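Local coordinates for protein extracellular ligand-binding receptor (PDB 4F06) that binds p-hydroxybenzoate and probably hands such lignin-derived aromatic acids to an ABC transporter as its periplasmic solute-binding component, at residues I29-A34 with A269-G274; K137-V142 with G194-F199; T284-Y289 with V321-E326; N339-E344 with L357-A362. All blocks are in the same frame, centred on the assembly; numbering follows the deposited sequence. Where two conformers were deposited one is given.

Interaction 1 of 4, residues I29-A34 with A269-G274; sequences IDAWVA and ALLQKG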
loop_
_atom_site.group_PDB
_atom_site.type_symbol
_atom_site.label_atom_id
_atom_site.label_comp_id
_atom_site.label_asym_id
_atom_site.label_seq_id
_atom_site.Cartn_x
_atom_site.Cartn_y
_atom_site.Cartn_z
ATOM N N ILE A 29 3.287 12.734 6.349
ATOM C CA ILE A 29 3.203 13.301 7.706
ATOM C C ILE A 29 3.480 14.802 7.679
ATOM O O ILE A 29 2.741 15.591 8.319
ATOM C CB ILE A 29 4.158 12.565 8.626
ATOM C CG1 ILE A 29 3.574 11.131 8.887
ATOM C CG2 ILE A 29 4.365 13.335 9.937
ATOM C CD1 ILE A 29 4.614 10.145 9.408
ATOM N N ASP A 30 4.467 15.242 6.877
ATOM C CA ASP A 30 4.754 16.677 6.790
ATOM C C ASP A 30 3.569 17.422 6.212
ATOM O O ASP A 30 3.289 18.559 6.616
ATOM C CB ASP A 30 5.999 16.942 5.920
ATOM C CG ASP A 30 7.296 16.579 6.597
ATOM O OD1 ASP A 30 7.307 16.364 7.820
ATOM O OD2 ASP A 30 8.360 16.577 5.892
ATOM N N ALA A 31 2.872 16.817 5.254
ATOM C CA ALA A 31 1.679 17.443 4.687
ATOM C C ALA A 31 0.578 17.576 5.755
ATOM O O ALA A 31 -0.098 18.628 5.865
ATOM C CB ALA A 31 1.156 16.668 3.474
ATOM N N TRP A 32 0.387 16.518 6.544
ATOM C CA TRP A 32 -0.569 16.568 7.640
ATOM C C TRP A 32 -0.265 17.708 8.593
ATOM O O TRP A 32 -1.165 18.468 8.968
ATOM C CB TRP A 32 -0.588 15.186 8.369
ATOM C CG TRP A 32 -1.548 15.256 9.515
ATOM C CD1 TRP A 32 -1.236 15.547 10.843
ATOM C CD2 TRP A 32 -2.989 15.137 9.448
ATOM N NE1 TRP A 32 -2.397 15.564 11.597
ATOM C CE2 TRP A 32 -3.484 15.351 10.805
ATOM C CE3 TRP A 32 -3.894 14.874 8.416
ATOM C CZ2 TRP A 32 -4.847 15.351 11.100
ATOM C CZ3 TRP A 32 -5.260 14.887 8.728
ATOM C CH2 TRP A 32 -5.706 15.115 10.033
ATOM N N VAL A 33 0.988 17.819 9.010
ATOM C CA VAL A 33 1.415 18.870 9.935
ATOM C C VAL A 33 1.315 20.239 9.283
ATOM O O VAL A 33 0.964 21.231 9.943
ATOM C CB VAL A 33 2.841 18.539 10.473
ATOM C CG1 VAL A 33 3.372 19.686 11.299
ATOM C CG2 VAL A 33 2.792 17.252 11.303
ATOM N N ALA A 34 1.591 20.336 7.991
ATOM C CA ALA A 34 1.458 21.653 7.309
ATOM C C ALA A 34 0.034 22.166 7.420
ATOM O O ALA A 34 -0.173 23.377 7.524
ATOM C CB ALA A 34 1.883 21.543 5.847
ATOM N N ALA A 269 -1.245 20.013 -2.825
ATOM C CA ALA A 269 -0.719 21.333 -2.469
ATOM C C ALA A 269 0.040 21.284 -1.141
ATOM O O ALA A 269 1.090 21.922 -0.983
ATOM C CB ALA A 269 -1.871 22.336 -2.417
ATOM N N LEU A 270 -0.499 20.543 -0.169
ATOM C CA LEU A 270 0.151 20.425 1.146
ATOM C C LEU A 270 1.460 19.659 1.015
ATOM O O LEU A 270 2.429 19.987 1.700
ATOM C CB LEU A 270 -0.775 19.740 2.148
ATOM C CG LEU A 270 -1.971 20.602 2.578
ATOM C CD1 LEU A 270 -3.055 19.741 3.252
ATOM C CD2 LEU A 270 -1.513 21.738 3.510
ATOM N N LEU A 271 1.503 18.608 0.171
ATOM C CA LEU A 271 2.776 17.910 -0.058
ATOM C C LEU A 271 3.826 18.864 -0.592
ATOM O O LEU A 271 4.969 18.866 -0.142
ATOM C CB LEU A 271 2.547 16.757 -1.046
ATOM C CG LEU A 271 1.856 15.557 -0.436
ATOM C CD1 LEU A 271 1.294 14.662 -1.548
ATOM C CD2 LEU A 271 2.819 14.754 0.426
ATOM N N GLN A 272 3.445 19.712 -1.549
ATOM C CA GLN A 272 4.380 20.663 -2.108
ATOM C C GLN A 272 4.805 21.694 -1.027
ATOM O O GLN A 272 5.996 22.056 -0.943
ATOM C CB GLN A 272 3.761 21.398 -3.311
ATOM C CG GLN A 272 3.581 20.490 -4.531
ATOM C CD GLN A 272 2.862 21.178 -5.655
ATOM O OE1 GLN A 272 1.837 21.825 -5.430
ATOM N NE2 GLN A 272 3.382 21.055 -6.873
ATOM N N LYS A 273 3.835 22.165 -0.237
ATOM C CA LYS A 273 4.096 23.128 0.856
ATOM C C LYS A 273 4.953 22.516 1.993
ATOM O O LYS A 273 5.822 23.200 2.532
ATOM C CB LYS A 273 2.773 23.723 1.382
ATOM C CG LYS A 273 2.995 24.708 2.502
ATOM C CD LYS A 273 1.734 25.452 2.935
ATOM C CE LYS A 273 2.101 26.454 4.015
ATOM N NZ LYS A 273 0.902 27.097 4.600
ATOM N N GLY A 274 4.739 21.230 2.327
ATOM C CA GLY A 274 5.571 20.528 3.300
ATOM C C GLY A 274 6.946 20.150 2.794
ATOM O O GLY A 274 7.764 19.672 3.580
HETATM O O HOH W 1 8.214 16.709 2.839
HETATM O O HOH W 2 -0.813 25.090 5.355
HETATM O O HOH W 3 1.819 25.296 7.293
#

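Interaction 2 of 4, residues K137-V142 with G194-F199; sequences KGATKV and GADMIF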
loop_
_atom_site.group_PDB
_atom_site.type_symbol
_atom_site.label_atom_id
_atom_site.label_comp_id
_atom_site.label_asym_id
_atom_site.label_seq_id
_atom_site.Cartn_x
_atom_site.Cartn_y
_atom_site.Cartn_z
ATOM N N LYS A 137 -13.065 -7.570 -19.101
ATOM C CA LYS A 137 -12.240 -7.228 -20.263
ATOM C C LYS A 137 -12.061 -8.403 -21.231
ATOM O O LYS A 137 -11.345 -8.286 -22.220
ATOM C CB LYS A 137 -10.845 -6.672 -19.861
ATOM C CG LYS A 137 -10.843 -5.376 -19.044
ATOM C CD LYS A 137 -11.342 -4.176 -19.813
ATOM C CE LYS A 137 -10.185 -3.288 -20.226
ATOM N NZ LYS A 137 -10.609 -2.340 -21.297
ATOM N N GLY A 138 -12.669 -9.545 -20.929
ATOM C CA GLY A 138 -12.668 -10.669 -21.856
ATOM C C GLY A 138 -11.539 -11.659 -21.653
ATOM O O GLY A 138 -11.367 -12.534 -22.481
ATOM N N ALA A 139 -10.800 -11.583 -20.541
ATOM C CA ALA A 139 -9.730 -12.560 -20.330
ATOM C C ALA A 139 -10.318 -13.926 -20.135
ATOM O O ALA A 139 -11.379 -14.075 -19.507
ATOM C CB ALA A 139 -8.890 -12.197 -19.110
ATOM N N THR A 140 -9.636 -14.931 -20.656
ATOM C CA THR A 140 -10.108 -16.283 -20.402
ATOM C C THR A 140 -9.066 -17.180 -19.780
ATOM O O THR A 140 -9.439 -18.026 -18.952
ATOM C CB THR A 140 -10.610 -16.956 -21.673
ATOM O OG1 THR A 140 -9.579 -16.881 -22.644
ATOM C CG2 THR A 140 -11.800 -16.214 -22.208
ATOM N N LYS A 141 -7.789 -17.010 -20.164
ATOM C CA LYS A 141 -6.702 -17.780 -19.567
ATOM C C LYS A 141 -5.647 -16.815 -19.009
ATOM O O LYS A 141 -5.045 -16.041 -19.755
ATOM C CB LYS A 141 -6.077 -18.689 -20.620
ATOM C CG LYS A 141 -7.046 -19.765 -21.120
ATOM C CD LYS A 141 -6.316 -20.724 -22.071
ATOM C CE LYS A 141 -7.271 -21.649 -22.813
ATOM N NZ LYS A 141 -8.312 -22.285 -21.970
ATOM N N VAL A 142 -5.444 -16.851 -17.693
ATOM C CA VAL A 142 -4.546 -15.914 -17.028
ATOM C C VAL A 142 -3.321 -16.629 -16.478
ATOM O O VAL A 142 -3.436 -17.745 -15.936
ATOM C CB VAL A 142 -5.296 -15.176 -15.893
ATOM C CG1 VAL A 142 -4.327 -14.428 -14.968
ATOM C CG2 VAL A 142 -6.289 -14.173 -16.493
ATOM N N GLY A 194 0.371 -19.742 -23.202
ATOM C CA GLY A 194 -0.751 -19.349 -24.044
ATOM C C GLY A 194 -1.747 -18.411 -23.373
ATOM O O GLY A 194 -2.797 -18.099 -23.946
ATOM N N ALA A 195 -1.441 -17.939 -22.152
ATOM C CA ALA A 195 -2.304 -16.993 -21.444
ATOM C C ALA A 195 -2.521 -15.755 -22.291
ATOM O O ALA A 195 -1.616 -15.280 -23.006
ATOM C CB ALA A 195 -1.649 -16.605 -20.107
ATOM N N ASP A 196 -3.734 -15.207 -22.207
ATOM C CA ASP A 196 -4.046 -13.945 -22.895
ATOM C C ASP A 196 -3.871 -12.715 -21.996
ATOM O O ASP A 196 -3.912 -11.608 -22.491
ATOM C CB ASP A 196 -5.445 -13.989 -23.514
ATOM C CG ASP A 196 -6.495 -14.416 -22.533
ATOM O OD1 ASP A 196 -6.976 -13.559 -21.783
ATOM O OD2 ASP A 196 -6.892 -15.621 -22.516
HETATM N N MSE A 197 -3.699 -12.925 -20.682
HETATM C CA MSE A 197 -3.514 -11.839 -19.746
HETATM C C MSE A 197 -2.615 -12.353 -18.622
HETATM O O MSE A 197 -2.673 -13.551 -18.245
HETATM C CB MSE A 197 -4.864 -11.372 -19.177
HETATM C CG MSE A 197 -4.775 -10.216 -18.171
HETATM SE SE MSE A 197 -6.496 -9.601 -17.587
HETATM C CE MSE A 197 -7.034 -8.746 -19.252
ATOM N N ILE A 198 -1.793 -11.459 -18.079
ATOM C CA ILE A 198 -1.008 -11.704 -16.856
ATOM C C ILE A 198 -1.657 -10.936 -15.729
ATOM O O ILE A 198 -2.104 -9.795 -15.939
ATOM C CB ILE A 198 0.409 -11.124 -17.064
ATOM C CG1 ILE A 198 1.166 -11.908 -18.143
ATOM C CG2 ILE A 198 1.210 -11.146 -15.769
ATOM C CD1 ILE A 198 2.350 -11.123 -18.685
ATOM N N PHE A 199 -1.709 -11.559 -14.553
ATOM C CA PHE A 199 -1.981 -10.815 -13.324
ATOM C C PHE A 199 -0.726 -10.859 -12.470
ATOM O O PHE A 199 -0.181 -11.943 -12.249
ATOM C CB PHE A 199 -3.151 -11.404 -12.520
ATOM C CG PHE A 199 -3.257 -10.766 -11.165
ATOM C CD1 PHE A 199 -3.680 -9.427 -11.041
ATOM C CD2 PHE A 199 -2.877 -11.469 -10.033
ATOM C CE1 PHE A 199 -3.722 -8.803 -9.798
ATOM C CE2 PHE A 199 -2.925 -10.853 -8.786
ATOM C CZ PHE A 199 -3.359 -9.535 -8.663
#

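Interaction 3 of 4, residues T284-Y289 with V321-E326; sequences TSVAAY and VSPRGE. With SO4 (sulfate ion), chain D.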
loop_
_atom_site.group_PDB
_atom_site.type_symbol
_atom_site.label_atom_id
_atom_site.label_comp_id
_atom_site.label_asym_id
_atom_site.label_seq_id
_atom_site.Cartn_x
_atom_site.Cartn_y
_atom_site.Cartn_z
ATOM N N THR A 284 2.294 5.527 -0.381
ATOM C CA THR A 284 2.624 5.535 1.055
ATOM C C THR A 284 2.428 6.932 1.669
ATOM O O THR A 284 2.224 7.032 2.875
ATOM C CB THR A 284 4.019 5.002 1.314
ATOM O OG1 THR A 284 4.980 5.704 0.512
ATOM C CG2 THR A 284 4.108 3.496 1.003
ATOM N N SER A 285 2.464 8.002 0.864
ATOM C CA SER A 285 2.185 9.336 1.415
ATOM C C SER A 285 0.757 9.500 1.913
ATOM O O SER A 285 0.557 10.107 2.956
ATOM C CB SER A 285 2.560 10.462 0.424
ATOM O OG SER A 285 1.679 10.469 -0.670
ATOM N N VAL A 286 -0.218 8.957 1.164
ATOM C CA VAL A 286 -1.588 9.129 1.597
ATOM C C VAL A 286 -1.857 8.240 2.816
ATOM O O VAL A 286 -2.597 8.617 3.732
ATOM C CB VAL A 286 -2.592 8.932 0.454
ATOM C CG1 VAL A 286 -2.809 7.469 0.041
ATOM C CG2 VAL A 286 -3.958 9.559 0.866
ATOM N N ALA A 287 -1.242 7.055 2.846
ATOM C CA ALA A 287 -1.423 6.181 4.034
ATOM C C ALA A 287 -0.827 6.882 5.255
ATOM O O ALA A 287 -1.358 6.733 6.355
ATOM C CB ALA A 287 -0.757 4.844 3.801
ATOM N N ALA A 288 0.271 7.609 5.062
ATOM C CA ALA A 288 0.888 8.340 6.185
ATOM C C ALA A 288 0.058 9.547 6.621
ATOM O O ALA A 288 -0.058 9.802 7.825
ATOM C CB ALA A 288 2.331 8.735 5.828
ATOM N N TYR A 289 -0.502 10.265 5.651
ATOM C CA TYR A 289 -1.351 11.415 5.963
ATOM C C TYR A 289 -2.567 10.945 6.786
ATOM O O TYR A 289 -2.888 11.533 7.834
ATOM C CB TYR A 289 -1.786 12.037 4.632
ATOM C CG TYR A 289 -2.568 13.339 4.740
ATOM C CD1 TYR A 289 -1.906 14.584 4.847
ATOM C CD2 TYR A 289 -3.959 13.335 4.754
ATOM C CE1 TYR A 289 -2.609 15.773 4.927
ATOM C CE2 TYR A 289 -4.669 14.531 4.833
ATOM C CZ TYR A 289 -4.000 15.745 4.947
ATOM O OH TYR A 289 -4.681 16.944 5.079
ATOM N N VAL A 321 -13.300 11.772 4.699
ATOM C CA VAL A 321 -12.902 11.885 3.312
ATOM C C VAL A 321 -11.372 12.035 3.223
ATOM O O VAL A 321 -10.809 13.027 3.682
ATOM C CB VAL A 321 -13.597 13.038 2.554
ATOM C CG1 VAL A 321 -13.268 12.954 1.068
ATOM C CG2 VAL A 321 -15.123 13.029 2.785
ATOM N N SER A 322 -10.727 10.971 2.755
ATOM C CA SER A 322 -9.282 10.960 2.508
ATOM C C SER A 322 -8.993 11.628 1.163
ATOM O O SER A 322 -9.864 11.659 0.298
ATOM C CB SER A 322 -8.869 9.474 2.486
ATOM O OG SER A 322 -7.536 9.296 2.012
ATOM N N PRO A 323 -7.747 12.033 0.918
ATOM C CA PRO A 323 -7.368 12.419 -0.450
ATOM C C PRO A 323 -7.697 11.314 -1.459
ATOM O O PRO A 323 -7.940 11.601 -2.635
ATOM C CB PRO A 323 -5.860 12.654 -0.335
ATOM C CG PRO A 323 -5.712 13.150 1.088
ATOM C CD PRO A 323 -6.659 12.290 1.889
ATOM N N ARG A 324 -7.718 10.039 -1.013
ATOM C CA ARG A 324 -7.985 8.931 -1.962
ATOM C C ARG A 324 -9.451 8.711 -2.305
ATOM O O ARG A 324 -9.756 7.958 -3.253
ATOM C CB ARG A 324 -7.404 7.619 -1.395
ATOM C CG ARG A 324 -8.300 6.976 -0.309
ATOM C CD ARG A 324 -7.575 5.832 0.421
ATOM N NE ARG A 324 -6.686 6.373 1.454
ATOM C CZ ARG A 324 -5.855 5.598 2.181
ATOM N NH1 ARG A 324 -5.763 4.286 1.915
ATOM N NH2 ARG A 324 -5.084 6.182 3.125
ATOM N N GLY A 325 -10.376 9.267 -1.487
ATOM C CA GLY A 325 -11.816 8.935 -1.554
ATOM C C GLY A 325 -12.371 8.812 -0.143
ATOM O O GLY A 325 -11.640 8.938 0.843
ATOM N N GLU A 326 -13.669 8.555 -0.039
ATOM C CA GLU A 326 -14.301 8.303 1.274
ATOM C C GLU A 326 -13.753 7.009 1.860
ATOM O O GLU A 326 -13.604 6.016 1.132
ATOM C CB GLU A 326 -15.823 8.248 1.100
ATOM C CG GLU A 326 -16.373 9.562 0.573
ATOM C CD GLU A 326 -17.865 9.742 0.651
ATOM O OE1 GLU A 326 -18.631 8.753 0.696
ATOM O OE2 GLU A 326 -18.268 10.920 0.614
HETATM S S SO4 D . -8.348 17.463 5.990
HETATM O O1 SO4 D . -7.029 16.926 6.312
HETATM O O2 SO4 D . -8.599 18.595 6.882
HETATM O O3 SO4 D . -8.388 17.880 4.586
HETATM O O4 SO4 D . -9.445 16.525 6.336
#

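Interaction 4 of 4, residues N339-E344 with L357-A362; sequences NVYLRE and LETFKA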
loop_
_atom_site.group_PDB
_atom_site.type_symbol
_atom_site.label_atom_id
_atom_site.label_comp_id
_atom_site.label_asym_id
_atom_site.label_seq_id
_atom_site.Cartn_x
_atom_site.Cartn_y
_atom_site.Cartn_z
ATOM N N ASN A 339 -12.622 2.854 -1.488
ATOM C CA ASN A 339 -12.817 2.548 -2.917
ATOM C C ASN A 339 -11.566 1.890 -3.501
ATOM O O ASN A 339 -10.413 2.186 -3.092
ATOM C CB ASN A 339 -12.997 3.864 -3.678
ATOM C CG ASN A 339 -14.207 4.653 -3.230
ATOM O OD1 ASN A 339 -15.119 4.124 -2.553
ATOM N ND2 ASN A 339 -14.230 5.924 -3.636
ATOM N N VAL A 340 -11.787 0.999 -4.464
ATOM C CA VAL A 340 -10.707 0.495 -5.321
ATOM C C VAL A 340 -11.014 0.930 -6.726
ATOM O O VAL A 340 -12.172 0.791 -7.173
ATOM C CB VAL A 340 -10.593 -1.056 -5.194
ATOM C CG1 VAL A 340 -9.559 -1.601 -6.183
ATOM C CG2 VAL A 340 -10.211 -1.425 -3.753
ATOM N N TYR A 341 -10.051 1.518 -7.413
ATOM C CA TYR A 341 -10.289 2.063 -8.739
ATOM C C TYR A 341 -9.579 1.189 -9.783
ATOM O O TYR A 341 -8.483 0.689 -9.547
ATOM C CB TYR A 341 -9.744 3.510 -8.831
ATOM C CG TYR A 341 -10.278 4.428 -7.765
ATOM C CD1 TYR A 341 -9.627 4.566 -6.517
ATOM C CD2 TYR A 341 -11.422 5.193 -8.006
ATOM C CE1 TYR A 341 -10.114 5.392 -5.537
ATOM C CE2 TYR A 341 -11.874 6.071 -7.036
ATOM C CZ TYR A 341 -11.237 6.182 -5.806
ATOM O OH TYR A 341 -11.734 7.046 -4.853
ATOM N N LEU A 342 -10.203 1.067 -10.946
ATOM C CA LEU A 342 -9.513 0.566 -12.139
ATOM C C LEU A 342 -8.845 1.754 -12.791
ATOM O O LEU A 342 -9.519 2.772 -13.033
ATOM C CB LEU A 342 -10.505 -0.095 -13.107
ATOM C CG LEU A 342 -9.852 -0.469 -14.464
ATOM C CD1 LEU A 342 -8.810 -1.582 -14.308
ATOM C CD2 LEU A 342 -10.945 -0.835 -15.457
ATOM N N ARG A 343 -7.548 1.632 -13.106
ATOM C CA ARG A 343 -6.813 2.704 -13.794
ATOM C C ARG A 343 -6.145 2.133 -15.023
ATOM O O ARG A 343 -5.915 0.923 -15.141
ATOM C CB ARG A 343 -5.714 3.298 -12.897
ATOM C CG ARG A 343 -6.197 3.663 -11.474
ATOM C CD ARG A 343 -5.970 2.548 -10.449
ATOM N NE ARG A 343 -4.558 2.122 -10.412
ATOM C CZ ARG A 343 -3.578 2.816 -9.823
ATOM N NH1 ARG A 343 -3.825 3.893 -9.056
ATOM N NH2 ARG A 343 -2.314 2.442 -10.021
ATOM N N GLU A 344 -5.810 3.038 -15.928
ATOM C CA GLU A 344 -4.998 2.718 -17.105
ATOM C C GLU A 344 -3.868 3.736 -17.189
ATOM O O GLU A 344 -4.111 4.948 -16.969
ATOM C CB GLU A 344 -5.870 2.807 -18.385
ATOM C CG GLU A 344 -5.122 2.470 -19.661
ATOM C CD GLU A 344 -6.041 2.566 -20.882
ATOM O OE1 GLU A 344 -7.252 2.480 -20.713
ATOM O OE2 GLU A 344 -5.555 2.729 -21.982
ATOM N N LEU A 357 -10.561 5.034 -14.213
ATOM C CA LEU A 357 -11.614 4.850 -15.229
ATOM C C LEU A 357 -12.902 4.308 -14.604
ATOM O O LEU A 357 -13.970 4.447 -15.182
ATOM C CB LEU A 357 -11.166 3.825 -16.285
ATOM C CG LEU A 357 -9.896 4.134 -17.035
ATOM C CD1 LEU A 357 -9.645 3.036 -18.044
ATOM C CD2 LEU A 357 -9.972 5.479 -17.730
ATOM N N GLU A 358 -12.787 3.593 -13.483
ATOM C CA GLU A 358 -13.935 2.993 -12.835
ATOM C C GLU A 358 -13.684 2.930 -11.359
ATOM O O GLU A 358 -12.539 2.764 -10.930
ATOM C CB GLU A 358 -14.197 1.612 -13.425
ATOM C CG GLU A 358 -15.462 0.960 -12.934
ATOM C CD GLU A 358 -15.736 -0.356 -13.668
ATOM O OE1 GLU A 358 -14.832 -0.890 -14.355
ATOM O OE2 GLU A 358 -16.837 -0.895 -13.479
ATOM N N THR A 359 -14.741 3.067 -10.573
ATOM C CA THR A 359 -14.675 2.973 -9.106
ATOM C C THR A 359 -15.458 1.755 -8.617
ATOM O O THR A 359 -16.566 1.514 -9.102
ATOM C CB THR A 359 -15.327 4.235 -8.475
ATOM O OG1 THR A 359 -14.630 5.394 -8.970
ATOM C CG2 THR A 359 -15.191 4.228 -6.954
ATOM N N PHE A 360 -14.873 1.037 -7.650
ATOM C CA PHE A 360 -15.582 -0.041 -6.936
ATOM C C PHE A 360 -15.629 0.448 -5.499
ATOM O O PHE A 360 -14.639 0.371 -4.757
ATOM C CB PHE A 360 -14.818 -1.371 -7.080
ATOM C CG PHE A 360 -14.664 -1.796 -8.503
ATOM C CD1 PHE A 360 -15.696 -2.454 -9.164
ATOM C CD2 PHE A 360 -13.535 -1.504 -9.224
ATOM C CE1 PHE A 360 -15.593 -2.827 -10.504
ATOM C CE2 PHE A 360 -13.419 -1.857 -10.571
ATOM C CZ PHE A 360 -14.465 -2.504 -11.216
ATOM N N LYS A 361 -16.782 0.978 -5.076
ATOM C CA LYS A 361 -16.827 1.659 -3.795
ATOM C C LYS A 361 -16.726 0.764 -2.567
ATOM O O LYS A 361 -17.184 -0.362 -2.578
ATOM C CB LYS A 361 -18.098 2.487 -3.682
ATOM C CG LYS A 361 -18.126 3.706 -4.595
ATOM C CD LYS A 361 -19.450 4.429 -4.592
ATOM C CE LYS A 361 -19.875 4.801 -3.220
ATOM N NZ LYS A 361 -19.288 6.142 -2.989
ATOM N N ALA A 362 -16.089 1.313 -1.526
ATOM C CA ALA A 362 -16.221 0.808 -0.144
ATOM C C ALA A 362 -15.903 -0.702 -0.070
ATOM O O ALA A 362 -16.653 -1.509 0.481
ATOM C CB ALA A 362 -17.630 1.140 0.356
HETATM O O HOH W 4 -17.053 4.746 -0.726
#

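Interaction 1 of 4, residues I29-A34 with A269-G274
Ala31 and Leu270 meet where two helices cross almost square, their CA atoms 4.9 Å apart and the axes of 29-34 and 269-273 passing at 7.9 Å with 98° between their directions. A methyl group at the crossing permits that approach: Ala31 CB rests on the partner turn, 3.9 Å from Leu270 CB. Leu271 starts away from the contact, yet with CG anti to its carbonyl carbon (chi1 -76°) the CD2 branch swings back to lie 4.0 Å from Ala31 CB. One turn further on, Ala34 CB takes the CD2 methyl of Leu270, which thus reaches along the helix past Ala31 O. In this leucine-binding-family fold the contact lays helix 262-273 on helix 19-36, whose other side carries Trp32 into a p-hydroxybenzoate pocket, wedged against Tyr289 and Tyr296 of helix 283-301. Polar groups take over at the rim. A water stands 3.1 Å from Asp30 OD2 and equally far from Gly274 O, although Gly274 has two conformers and this link is doubtful. Equally tentative, because Lys273 is also modelled twice, is a second water that donates to Ala34 O and accepts from Lys273 NZ.

Interaction 2 of 4, residues K137-V142 with G194-F199
Asp196 reaches across to three donors of Thr140 and Lys141, a compact instance of a carboxylate holding the start of a neighbouring strand. Its OD2 accepts from Lys141 N at 2.9 Å and from Thr140 OG1 at 3.0 Å, both on the syn side but from opposite faces of the carboxylate plane. The other oxygen, OD1, turns its syn lone pair to Thr140 N at 3.2 Å. Two oxygens gripped in this way leave the group little freedom to rotate. Asp196 CG is tucked between its own backbone N and carbonyl carbon (chi1 51°), which folds the carboxylate back over residues 139-141, while Asp196 N itself bonds to Lys141 O at 2.9 Å. Were the carboxylate cut back to an alanine, the amides of Thr140 and Lys141 and the Thr140 hydroxyl would probably lose their shared acceptor, freeing the entry to the strand to shift. Beside this polar knot, Ala139 CB packs 3.8 Å from SE of Met197, a selenomethionine. Val142 and Met197 then form a parallel bridge, their side chains abreast on one face of the sheet, with Val142 CG2 4.1 Å from Met197 CB. Val142 CA also makes a CA-H...O contact to Met197 O. Gly138, at positive phi, closes helix 123-136 in a Schellman motif, ahead of strand 141-147. In this alpha/beta lobe, strand 141-147 lies between 169-176 and 197-201; helix 150-165 brings Phe159 and Phe163 onto Val142, and Ala134 of helix 123-136 touches Met197.

Interaction 3 of 4, residues T284-Y289 with V321-E326
Val286 divides its two methyls between Pro323 and Arg324, where a helix of this periplasmic-binding fold packs on a type I beta turn running from Ser322 to Gly325. The side chains of Val286 and Pro323 pass flank to flank, heading opposite ways, with Val286 CG2 coming 3.8 Å from Pro323 CB. With CG1 between the backbone N and the carbonyl carbon (chi1 75°), the other methyl lies over one face of the Arg324 guanidinium, 3.9 Å above its plane and displaced toward the rim. Tyr289, a turn further along the helix, slants across the proline ring, its CD2 4.1 Å from Pro323 CG. Beyond that, the phenol reaches a sulfate, probably from the crystallisation liquor, which lies at the ring's edge near its plane: Tyr289 OH donates to sulfate O1 at 2.7 Å, and His36 NE2 binds the same ion. An alanine in place of Tyr289 is likely to open a gap beside Pro323, take an edge-to-face partner from Trp32 and Phe267, and cost the sulfate its phenol donor. Arg324 is buried but well supplied: NH2 makes a salt bridge with Asp290 and NH1 bonds to Gln338. Ser322 OG, itself hydrogen-bonded to Asp290, ties the turn to this network. It accepts Arg324 N at 3.1 Å in an ST turn, and Arg324 NE, also at 3.1 Å, meets it nearly in the guanidinium plane.

Interaction 4 of 4, residues N339-E344 with L357-A362
Tyr341 turns an edge of its ring to Thr359, whose OG1 lies near the ring plane 3.4 Å from CD2, while Glu358 O sits at the edge as well; His259 brings its own ring to the tyrosine, the two planes well inclined. Phe360, on the other side of the sheet, likewise makes its contacts across the strands at the edge. Leu342 CB is 4.2 Å from its CE2, and CG beside the backbone N (chi1 -60°) carries the phenyl back over Val340 O, which lies near the ring plane. The third flat group, the Asn339 amide, uses both ends: ND2 donates almost in its own plane to Tyr341 OH at 3.0 Å, and OD1 accepts Ala362 N at 3.1 Å on a lone pair in the carbonyl plane. A water also donates to OD1, and the methyl CG2 of Thr359 lies beside the amide. Tyr341 OH is further hydrogen-bonded to Arg324 O. The two strands that bear these side chains, 336-348 and 351-363, form a beta hairpin, with local axes at 158°. Val340 and Phe360 form a hydrogen-bonded pair, Val340 N lying 2.9 Å from Phe360 O and Phe360 N 2.8 Å from Val340 O. Tyr341 with Thr359 is the non-hydrogen-bonded pair that follows. A classic beta bulge then interrupts the ladder, Leu357 and Glu358 both facing Leu342: Leu342 O takes Leu357 N at 2.8 Å in a nearly straight bond (176°), Glu358 N bonds to it only weakly, and Leu357 CD1 packs against Glu344.

From the N terminus, interaction 1 starts first and closes a long loop, returning the chain from residue 269 to helix 19-36. Interaction 2 falls wholly within that loop, pairing parallel strands in the far lobe; its centre lies about 41 Å from that of interaction 1, on the opposite side of the chain's centre. Interaction 3 opens after interaction 1 has closed, and interaction 4, the local hairpin, follows it; none of the loops cross. Interactions 1 and 3 touch through Tyr289. Interaction 3 meets interaction 4 through Arg324 O and Tyr341 OH. Interactions 2, 3 and 4 reach the same mixed sheet.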